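PDB 7C8Z: salicylate 5-hydroxylase, large oxygenase component, which catalyses, as part of a multicomponent enzyme, the 5-hydroxylation of salicylate to gentisate, using a Rieske [2Fe-2S] cluster and a mononuclear iron. Local coordinates for residues A65-Y70 / E197-P202; D268-H273 / Y433-K438; G414-D419 / T425-R430. All blocks are in the same frame, centred on the assembly; numbering follows the deposited sequence.

Interaction 1 (A65-Y70 / E197-P202); sequences ANHWCY and EEFLGP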
loop_
_atom_site.group_PDB
_atom_site.type_symbol
_atom_site.label_atom_id
_atom_site.label_comp_id
_atom_site.label_asym_id
_atom_site.label_seq_id
_atom_site.Cartn_x
_atom_site.Cartn_y
_atom_site.Cartn_z
ATOM N N ALA A 65 24.886 13.630 -14.450
ATOM C CA ALA A 65 25.821 14.407 -15.251
ATOM C C ALA A 65 26.525 15.430 -14.372
ATOM O O ALA A 65 25.911 16.014 -13.476
ATOM C CB ALA A 65 25.106 15.109 -16.409
ATOM N N ASN A 66 27.818 15.626 -14.634
ATOM C CA ASN A 66 28.624 16.696 -14.047
ATOM C C ASN A 66 28.747 16.587 -12.532
ATOM O O ASN A 66 29.091 17.569 -11.866
ATOM C CB ASN A 66 28.072 18.078 -14.420
ATOM C CG ASN A 66 28.206 18.378 -15.899
ATOM O OD1 ASN A 66 27.208 18.534 -16.603
ATOM N ND2 ASN A 66 29.446 18.461 -16.382
ATOM N N HIS A 67 28.490 15.413 -11.959
ATOM C CA HIS A 67 28.549 15.277 -10.512
ATOM C C HIS A 67 29.059 13.898 -10.139
ATOM O O HIS A 67 28.714 12.905 -10.783
ATOM C CB HIS A 67 27.177 15.505 -9.872
ATOM C CG HIS A 67 26.697 16.915 -9.972
ATOM N ND1 HIS A 67 25.954 17.373 -11.039
ATOM C CD2 HIS A 67 26.866 17.976 -9.148
ATOM C CE1 HIS A 67 25.683 18.654 -10.865
ATOM N NE2 HIS A 67 26.223 19.043 -9.724
ATOM N N TRP A 68 29.872 13.850 -9.089
ATOM C CA TRP A 68 30.227 12.598 -8.443
ATOM C C TRP A 68 29.169 12.299 -7.396
ATOM O O TRP A 68 28.844 13.161 -6.573
ATOM C CB TRP A 68 31.603 12.676 -7.784
ATOM C CG TRP A 68 32.741 12.874 -8.724
ATOM C CD1 TRP A 68 33.365 14.048 -9.009
ATOM C CD2 TRP A 68 33.416 11.864 -9.484
ATOM N NE1 TRP A 68 34.382 13.836 -9.909
ATOM C CE2 TRP A 68 34.434 12.503 -10.214
ATOM C CE3 TRP A 68 33.255 10.482 -9.619
ATOM C CZ2 TRP A 68 35.288 11.810 -11.067
ATOM C CZ3 TRP A 68 34.103 9.795 -10.466
ATOM C CH2 TRP A 68 35.107 10.460 -11.181
ATOM N N CYS A 69 28.639 11.086 -7.422
ATOM C CA CYS A 69 27.635 10.671 -6.459
ATOM C C CYS A 69 28.184 9.506 -5.652
ATOM O O CYS A 69 28.930 8.668 -6.173
ATOM C CB CYS A 69 26.329 10.276 -7.148
ATOM S SG CYS A 69 25.521 11.653 -7.998
ATOM N N TYR A 70 27.832 9.478 -4.374
ATOM C CA TYR A 70 28.382 8.502 -3.445
ATOM C C TYR A 70 27.883 7.102 -3.783
ATOM O O TYR A 70 26.703 6.901 -4.086
ATOM C CB TYR A 70 27.982 8.881 -2.017
ATOM C CG TYR A 70 28.389 7.909 -0.938
ATOM C CD1 TYR A 70 29.647 7.976 -0.357
ATOM C CD2 TYR A 70 27.503 6.944 -0.472
ATOM C CE1 TYR A 70 30.018 7.100 0.640
ATOM C CE2 TYR A 70 27.869 6.060 0.523
ATOM C CZ TYR A 70 29.129 6.146 1.077
ATOM O OH TYR A 70 29.513 5.280 2.073
ATOM N N GLU A 197 38.729 15.884 -6.721
ATOM C CA GLU A 197 39.323 16.939 -5.904
ATOM C C GLU A 197 38.831 18.316 -6.340
ATOM O O GLU A 197 38.448 19.145 -5.507
ATOM C CB GLU A 197 40.847 16.849 -5.972
ATOM C CG GLU A 197 41.416 15.547 -5.406
ATOM C CD GLU A 197 41.316 14.377 -6.382
ATOM O OE1 GLU A 197 41.124 14.629 -7.591
ATOM O OE2 GLU A 197 41.415 13.209 -5.937
ATOM N N GLU A 198 38.828 18.575 -7.651
ATOM C CA GLU A 198 38.295 19.841 -8.144
ATOM C C GLU A 198 36.782 19.908 -7.990
ATOM O O GLU A 198 36.219 21.003 -7.883
ATOM C CB GLU A 198 38.688 20.041 -9.607
ATOM C CG GLU A 198 40.174 20.281 -9.820
ATOM C CD GLU A 198 40.563 20.252 -11.282
ATOM O OE1 GLU A 198 41.677 19.782 -11.591
ATOM O OE2 GLU A 198 39.752 20.699 -12.121
ATOM N N PHE A 199 36.111 18.755 -7.977
ATOM C CA PHE A 199 34.679 18.739 -7.711
ATOM C C PHE A 199 34.389 19.243 -6.305
ATOM O O PHE A 199 33.437 20.002 -6.091
ATOM C CB PHE A 199 34.123 17.326 -7.905
ATOM C CG PHE A 199 32.628 17.223 -7.738
ATOM C CD1 PHE A 199 31.770 17.811 -8.655
ATOM C CD2 PHE A 199 32.081 16.516 -6.676
ATOM C CE1 PHE A 199 30.394 17.709 -8.508
ATOM C CE2 PHE A 199 30.706 16.410 -6.527
ATOM C CZ PHE A 199 29.863 17.008 -7.445
ATOM N N LEU A 200 35.210 18.840 -5.332
ATOM C CA LEU A 200 34.962 19.256 -3.956
ATOM C C LEU A 200 35.523 20.637 -3.649
ATOM O O LEU A 200 34.965 21.348 -2.807
ATOM C CB LEU A 200 35.558 18.245 -2.979
ATOM C CG LEU A 200 34.848 16.900 -2.872
ATOM C CD1 LEU A 200 35.433 16.099 -1.727
ATOM C CD2 LEU A 200 33.350 17.103 -2.697
ATOM N N GLY A 201 36.614 21.031 -4.302
ATOM C CA GLY A 201 37.291 22.256 -3.959
ATOM C C GLY A 201 38.204 22.052 -2.768
ATOM O O GLY A 201 38.055 21.098 -1.992
ATOM N N PRO A 202 39.160 22.967 -2.585
ATOM C CA PRO A 202 40.173 22.768 -1.533
ATOM C C PRO A 202 39.591 22.767 -0.131
ATOM O O PRO A 202 39.949 21.906 0.688
ATOM C CB PRO A 202 41.137 23.944 -1.747
ATOM C CG PRO A 202 40.847 24.451 -3.124
ATOM C CD PRO A 202 39.403 24.186 -3.372
#
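Phe-199 meets His-67 and Trp-68 in a buried aromatic cluster, where the chain entering strand 69-73 runs past the first turns of helix 196-211. No hydrogen bond joins the two segments. Phe-199 supplies most of the contact on the helix side. Its CG lies anti to the backbone N (chi1 -176°), which carries the ring off the helix and over the chain at Trp-68. Trp-68 approaches in an offset edge-to-face pair, the edge of its five-membered ring toward the Phe-199 face. The centroids are 5.1 Å apart and the planes are at 73°. Trp-68 CD1 does the touching, 3.5 Å from Phe-199 CG and equally near Phe-199 CB. The backbone N of Trp-68 also lies over one face of the phenyl ring, toward its rim.

Strand 69-73 is an outermost strand of the antiparallel sheet in the Rieske part of the chain. Helix 196-211 comes after that sheet and leads into strand 217-227 of the catalytic domain. Phe-199 also meets His-273, and His-67 reaches Tyr-435, both in the catalytic domain, which places the cluster at the junction of the two parts.

His-67 lies at the far end of the phenyl ring. Its CD2 is 3.6 Å from Phe-199 CZ, near the plane of the phenyl ring. The two rings are almost perpendicular, at 86°. The imidazole is held at both nitrogens. ND1 donates to Ala-65 O at 2.8 Å, and NE2 is hydrogen-bonded to Tyr-435 OH. Trp-68 NE1 is bonded to Glu-194 O, just before helix 196-211.

Interaction 2 (D268-H273 / Y433-K438); sequences DAKFRH and YDYWRK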
loop_
_atom_site.group_PDB
_atom_site.type_symbol
_atom_site.label_atom_id
_atom_site.label_comp_id
_atom_site.label_asym_id
_atom_site.label_seq_id
_atom_site.Cartn_x
_atom_site.Cartn_y
_atom_site.Cartn_z
ATOM N N ASP A 268 31.947 25.534 -1.231
ATOM C CA ASP A 268 32.850 25.482 -2.366
ATOM C C ASP A 268 32.521 26.627 -3.323
ATOM O O ASP A 268 31.627 27.438 -3.075
ATOM C CB ASP A 268 32.795 24.112 -3.045
ATOM C CG ASP A 268 31.567 23.928 -3.923
ATOM O OD1 ASP A 268 30.465 24.347 -3.513
ATOM O OD2 ASP A 268 31.706 23.340 -5.019
ATOM N N ALA A 269 33.241 26.678 -4.445
ATOM C CA ALA A 269 33.135 27.824 -5.343
ATOM C C ALA A 269 31.719 27.985 -5.879
ATOM O O ALA A 269 31.221 29.108 -6.007
ATOM C CB ALA A 269 34.134 27.686 -6.492
ATOM N N LYS A 270 31.050 26.879 -6.183
ATOM C CA LYS A 270 29.747 26.924 -6.829
ATOM C C LYS A 270 28.585 26.861 -5.840
ATOM O O LYS A 270 27.433 26.743 -6.270
ATOM C CB LYS A 270 29.629 25.775 -7.837
ATOM C CG LYS A 270 30.656 25.825 -8.959
ATOM C CD LYS A 270 30.073 25.296 -10.262
ATOM C CE LYS A 270 29.389 26.402 -11.059
ATOM N NZ LYS A 270 28.626 25.866 -12.224
ATOM N N PHE A 271 28.861 26.935 -4.535
ATOM C CA PHE A 271 27.864 26.980 -3.465
ATOM C C PHE A 271 27.075 25.683 -3.337
ATOM O O PHE A 271 26.028 25.665 -2.673
ATOM C CB PHE A 271 26.873 28.137 -3.638
ATOM C CG PHE A 271 27.521 29.472 -3.838
ATOM C CD1 PHE A 271 28.608 29.854 -3.071
ATOM C CD2 PHE A 271 27.032 30.355 -4.787
ATOM C CE1 PHE A 271 29.204 31.090 -3.253
ATOM C CE2 PHE A 271 27.622 31.591 -4.975
ATOM C CZ PHE A 271 28.709 31.958 -4.206
ATOM N N ARG A 272 27.537 24.595 -3.953
ATOM C CA ARG A 272 26.797 23.341 -3.919
ATOM C C ARG A 272 27.172 22.481 -2.716
ATOM O O ARG A 272 26.294 21.935 -2.041
ATOM C CB ARG A 272 27.022 22.569 -5.224
ATOM C CG ARG A 272 28.483 22.438 -5.605
ATOM C CD ARG A 272 28.663 21.993 -7.039
ATOM N NE ARG A 272 30.060 21.669 -7.308
ATOM C CZ ARG A 272 30.527 21.338 -8.504
ATOM N NH1 ARG A 272 29.705 21.293 -9.544
ATOM N NH2 ARG A 272 31.814 21.054 -8.658
ATOM N N HIS A 273 28.465 22.333 -2.445
ATOM C CA HIS A 273 28.919 21.562 -1.300
ATOM C C HIS A 273 29.130 22.491 -0.115
ATOM O O HIS A 273 29.410 23.680 -0.282
ATOM C CB HIS A 273 30.215 20.813 -1.618
ATOM C CG HIS A 273 30.250 20.207 -2.985
ATOM N ND1 HIS A 273 29.129 19.706 -3.611
ATOM C CD2 HIS A 273 31.277 20.020 -3.848
ATOM C CE1 HIS A 273 29.464 19.236 -4.799
ATOM N NE2 HIS A 273 30.762 19.414 -4.968
ATOM N N TYR A 433 20.459 27.011 -3.641
ATOM C CA TYR A 433 19.439 27.311 -4.635
ATOM C C TYR A 433 19.911 28.295 -5.699
ATOM O O TYR A 433 19.353 28.299 -6.798
ATOM C CB TYR A 433 18.166 27.779 -3.941
ATOM C CG TYR A 433 17.414 26.580 -3.427
ATOM C CD1 TYR A 433 16.658 25.793 -4.291
ATOM C CD2 TYR A 433 17.506 26.193 -2.097
ATOM C CE1 TYR A 433 15.985 24.676 -3.838
ATOM C CE2 TYR A 433 16.834 25.077 -1.632
ATOM C CZ TYR A 433 16.077 24.322 -2.507
ATOM O OH TYR A 433 15.411 23.208 -2.053
ATOM N N ASP A 434 20.943 29.094 -5.426
ATOM C CA ASP A 434 21.639 29.781 -6.511
ATOM C C ASP A 434 22.169 28.770 -7.527
ATOM O O ASP A 434 21.898 28.869 -8.736
ATOM C CB ASP A 434 22.771 30.638 -5.935
ATOM C CG ASP A 434 23.614 31.307 -7.008
ATOM O OD1 ASP A 434 23.175 32.337 -7.561
ATOM O OD2 ASP A 434 24.725 30.808 -7.290
ATOM N N TYR A 435 22.912 27.772 -7.039
ATOM C CA TYR A 435 23.412 26.712 -7.911
ATOM C C TYR A 435 22.269 25.978 -8.601
ATOM O O TYR A 435 22.371 25.613 -9.779
ATOM C CB TYR A 435 24.264 25.736 -7.098
ATOM C CG TYR A 435 24.894 24.629 -7.911
ATOM C CD1 TYR A 435 26.057 24.852 -8.630
ATOM C CD2 TYR A 435 24.329 23.359 -7.955
ATOM C CE1 TYR A 435 26.640 23.848 -9.372
ATOM C CE2 TYR A 435 24.909 22.345 -8.699
ATOM C CZ TYR A 435 26.065 22.600 -9.404
ATOM O OH TYR A 435 26.663 21.612 -10.153
ATOM N N TRP A 436 21.174 25.750 -7.874
ATOM C CA TRP A 436 20.022 25.044 -8.426
ATOM C C TRP A 436 19.418 25.808 -9.597
ATOM O O TRP A 436 19.192 25.239 -10.673
ATOM C CB TRP A 436 18.982 24.831 -7.326
ATOM C CG TRP A 436 17.829 23.955 -7.708
ATOM C CD1 TRP A 436 17.738 22.607 -7.544
ATOM C CD2 TRP A 436 16.592 24.374 -8.295
ATOM N NE1 TRP A 436 16.522 22.155 -7.997
ATOM C CE2 TRP A 436 15.800 23.219 -8.467
ATOM C CE3 TRP A 436 16.079 25.610 -8.701
ATOM C CZ2 TRP A 436 14.524 23.264 -9.025
ATOM C CZ3 TRP A 436 14.812 25.652 -9.256
ATOM C CH2 TRP A 436 14.048 24.488 -9.411
ATOM N N ARG A 437 19.157 27.104 -9.405
ATOM C CA ARG A 437 18.619 27.920 -10.487
ATOM C C ARG A 437 19.549 27.910 -11.687
ATOM O O ARG A 437 19.093 27.783 -12.831
ATOM C CB ARG A 437 18.402 29.359 -10.016
ATOM C CG ARG A 437 17.425 29.525 -8.872
ATOM C CD ARG A 437 16.973 30.968 -8.761
ATOM N NE ARG A 437 16.257 31.400 -9.958
ATOM C CZ ARG A 437 15.915 32.658 -10.214
ATOM N NH1 ARG A 437 16.222 33.619 -9.355
ATOM N NH2 ARG A 437 15.261 32.953 -11.329
ATOM N N LYS A 438 20.860 28.007 -11.445
ATOM C CA LYS A 438 21.804 28.039 -12.557
ATOM C C LYS A 438 21.794 26.731 -13.343
ATOM O O LYS A 438 21.720 26.735 -14.578
ATOM C CB LYS A 438 23.202 28.365 -12.036
ATOM C CG LYS A 438 23.320 29.805 -11.592
ATOM C CD LYS A 438 24.645 30.104 -10.925
ATOM C CE LYS A 438 24.683 31.554 -10.466
ATOM N NZ LYS A 438 25.902 31.854 -9.676
#
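Tyr-435 of helix 427-440 lays one face of its ring against Arg-272 of the loop 268-273, with Lys-270 beside it. The apolar contacts centre on this ring. Arg-272 CB sits over its centre, 3.9 Å from the ring centroid and only 10° off the normal, a CH-pi contact. CD of the same arginine lies 3.6 Å from Tyr-435 CZ, nearer the hydroxyl end. Arg-272 CG sits between the backbone N and the carbonyl carbon (chi1 50°), and the chain then runs extended to NE across the ring. Lys-270 packs CB and CD along the CD1 and CE1 side of the tyrosine.

One hydrogen bond crosses the contact. Arg-272 NH1 donates to Tyr-435 OH at 3.1 Å, and the oxygen lies in the guanidinium plane. The same hydroxyl is also bonded to His-67. Arg-272 NH2 reaches Phe-199 O of helix 196-211.

Two salt bridges form within the segments. Arg-272 NE pairs with Asp-268 OD2 at 3.3 Å, through the syn lone pair. Lys-438 NZ pairs with Asp-434 OD2 at 2.9 Å, one turn along the helix. That same OD2 lies near the plane of the Phe-271 ring, at its edge, 3.4 Å from Phe-271 CD2. Asp-268 also accepts from His-273 N through OD1 at 3.0 Å, which probably stiffens the loop and helps to fix Arg-272.

The loop contains a type I turn from Asp-268 to Phe-271. It joins the antiparallel neighbours 263-267 and 274-278, so the arrangement is a beta hairpin of the catalytic-domain sheet whose connection packs against the C-terminal helix.

Interaction 3 (G414-D419 / T425-R430); sequences GHEIGD and TETLIR
Arg-430 grips the carbonyl of Glu-416 side-on with two nitrogens. NE is 3.0 Å and NH2 is 2.8 Å from Glu-416 O, which lies close to the guanidinium plane. The NH2 bond runs in the carbonyl plane, while NE approaches from above it. Thr-427 OG1 is a third donor to the same Glu-416 O, at 3.1 Å. OG1 in turn accepts from Gly-418 N at 2.9 Å. Thr-427 OG1 is anti to its own backbone N (chi1 180°), which turns it out from the helix start toward the loop. One hydroxyl thus bridges two backbone groups on either side of Ile-417.

The other end of the guanidinium is held outside the segments, where NH1 donates to Met-412 O. Gly-414 C lies over the centre of one guanidinium face. Thr-427 CA lies against the opposite face, nearer the rim. The apolar contact is Ile-417 CG1 with Arg-430 CB, 3.9 Å apart. The methyl CG2 of Thr-427 lies against a carbonyl oxygen, 3.6 Å from Gly-418 O.

Glu-426 is the N-cap residue of helix 427-440. Its OE1 forms a salt bridge with Arg-113 of a neighbouring subunit, a residue of that subunit's [2Fe-2S] pocket. Within the chain, Thr-427 and Leu-428 rest on strand 263-267, and Leu-428 reaches strand 274-278 as well. The helix start thus packs on the loop 414-419, on this sheet and, through Glu-426, on the neighbouring subunit.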
loop_
_atom_site.group_PDB
_atom_site.type_symbol
_atom_site.label_atom_id
_atom_site.label_comp_id
_atom_site.label_asym_id
_atom_site.label_seq_id
_atom_site.Cartn_x
_atom_site.Cartn_y
_atom_site.Cartn_z
ATOM N N GLY A 414 20.421 37.659 5.992
ATOM C CA GLY A 414 20.353 38.512 4.825
ATOM C C GLY A 414 20.133 37.766 3.526
ATOM O O GLY A 414 19.541 36.684 3.506
ATOM N N HIS A 415 20.604 38.357 2.430
ATOM C CA HIS A 415 20.559 37.746 1.112
ATOM C C HIS A 415 21.937 37.303 0.644
ATOM O O HIS A 415 22.067 36.785 -0.471
ATOM C CB HIS A 415 19.953 38.721 0.092
ATOM C CG HIS A 415 18.666 39.342 0.537
ATOM N ND1 HIS A 415 17.445 38.973 0.015
ATOM C CD2 HIS A 415 18.409 40.312 1.447
ATOM C CE1 HIS A 415 16.491 39.685 0.588
ATOM N NE2 HIS A 415 17.049 40.505 1.460
ATOM N N GLU A 416 22.963 37.494 1.470
ATOM C CA GLU A 416 24.331 37.187 1.085
ATOM C C GLU A 416 24.553 35.680 0.993
ATOM O O GLU A 416 23.956 34.891 1.732
ATOM C CB GLU A 416 25.300 37.809 2.096
ATOM C CG GLU A 416 26.780 37.522 1.872
ATOM C CD GLU A 416 27.520 37.220 3.171
ATOM O OE1 GLU A 416 27.268 36.151 3.774
ATOM O OE2 GLU A 416 28.352 38.055 3.590
ATOM N N ILE A 417 25.410 35.285 0.054
ATOM C CA ILE A 417 25.860 33.907 -0.103
ATOM C C ILE A 417 27.366 33.900 0.122
ATOM O O ILE A 417 28.119 34.441 -0.696
ATOM C CB ILE A 417 25.506 33.342 -1.485
ATOM C CG1 ILE A 417 23.992 33.357 -1.698
ATOM C CG2 ILE A 417 26.074 31.944 -1.650
ATOM C CD1 ILE A 417 23.563 32.972 -3.101
ATOM N N GLY A 418 27.814 33.292 1.217
ATOM C CA GLY A 418 29.239 33.239 1.491
ATOM C C GLY A 418 29.609 32.649 2.837
ATOM O O GLY A 418 28.761 32.534 3.725
ATOM N N ASP A 419 30.883 32.293 3.003
ATOM C CA ASP A 419 31.357 31.712 4.256
ATOM C C ASP A 419 31.194 32.697 5.410
ATOM O O ASP A 419 31.547 33.874 5.295
ATOM C CB ASP A 419 32.826 31.297 4.127
ATOM C CG ASP A 419 33.064 30.304 2.998
ATOM O OD1 ASP A 419 32.129 30.047 2.209
ATOM O OD2 ASP A 419 34.193 29.779 2.901
ATOM N N THR A 425 22.589 31.925 10.055
ATOM C CA THR A 425 22.394 32.338 8.681
ATOM C C THR A 425 21.838 31.164 7.900
ATOM O O THR A 425 22.094 30.006 8.234
ATOM C CB THR A 425 23.699 32.850 8.059
ATOM O OG1 THR A 425 23.521 33.009 6.648
ATOM C CG2 THR A 425 24.846 31.880 8.328
ATOM N N GLU A 426 21.068 31.475 6.861
ATOM C CA GLU A 426 20.606 30.471 5.913
ATOM C C GLU A 426 21.386 30.534 4.605
ATOM O O GLU A 426 20.868 30.161 3.548
ATOM C CB GLU A 426 19.104 30.628 5.673
ATOM C CG GLU A 426 18.279 30.370 6.922
ATOM C CD GLU A 426 16.789 30.488 6.685
ATOM O OE1 GLU A 426 16.141 29.440 6.477
ATOM O OE2 GLU A 426 16.264 31.621 6.715
ATOM N N THR A 427 22.645 30.976 4.671
ATOM C CA THR A 427 23.407 31.248 3.459
ATOM C C THR A 427 23.726 29.976 2.683
ATOM O O THR A 427 23.858 30.027 1.455
ATOM C CB THR A 427 24.695 32.002 3.802
ATOM O OG1 THR A 427 25.443 32.260 2.607
ATOM C CG2 THR A 427 25.544 31.201 4.768
ATOM N N LEU A 428 23.848 28.833 3.362
ATOM C CA LEU A 428 24.134 27.597 2.641
ATOM C C LEU A 428 22.959 27.184 1.766
ATOM O O LEU A 428 23.149 26.711 0.640
ATOM C CB LEU A 428 24.486 26.482 3.623
ATOM C CG LEU A 428 25.672 26.713 4.552
ATOM C CD1 LEU A 428 26.005 25.451 5.329
ATOM C CD2 LEU A 428 26.865 27.175 3.755
ATOM N N ILE A 429 21.736 27.393 2.247
ATOM C CA ILE A 429 20.563 27.087 1.438
ATOM C C ILE A 429 20.431 28.083 0.292
ATOM O O ILE A 429 20.064 27.715 -0.832
ATOM C CB ILE A 429 19.308 27.056 2.325
ATOM C CG1 ILE A 429 19.562 26.169 3.546
ATOM C CG2 ILE A 429 18.108 26.558 1.534
ATOM C CD1 ILE A 429 18.404 26.098 4.513
ATOM N N ARG A 430 20.725 29.357 0.556
ATOM C CA ARG A 430 20.676 30.357 -0.504
ATOM C C ARG A 430 21.692 30.044 -1.596
ATOM O O ARG A 430 21.401 30.189 -2.788
ATOM C CB ARG A 430 20.905 31.752 0.082
ATOM C CG ARG A 430 19.683 32.278 0.818
ATOM C CD ARG A 430 19.839 33.703 1.338
ATOM N NE ARG A 430 21.089 33.943 2.050
ATOM C CZ ARG A 430 21.173 34.037 3.372
ATOM N NH1 ARG A 430 20.085 33.889 4.118
ATOM N NH2 ARG A 430 22.342 34.271 3.950
#

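From the N terminus, interaction 1 comes first. It closes a loop of 126 residues from 65-70 to 197-202, which takes in most of the Rieske domain. Interaction 2 opens only after that loop has closed, and it joins the hairpin connection 268-273 to helix 427-440. Interaction 3 falls within this second span and closes a short loop of five residues before the same helix. No loops cross. Interactions 1 and 2 touch directly, so helix 196-211 and the C-terminal helix are tied through the hairpin. Interactions 2 and 3 meet where Ile-417 packs on Phe-271 and Asp-434. Interactions 1 and 3 do not touch; their nearest atoms are about 9 Å apart.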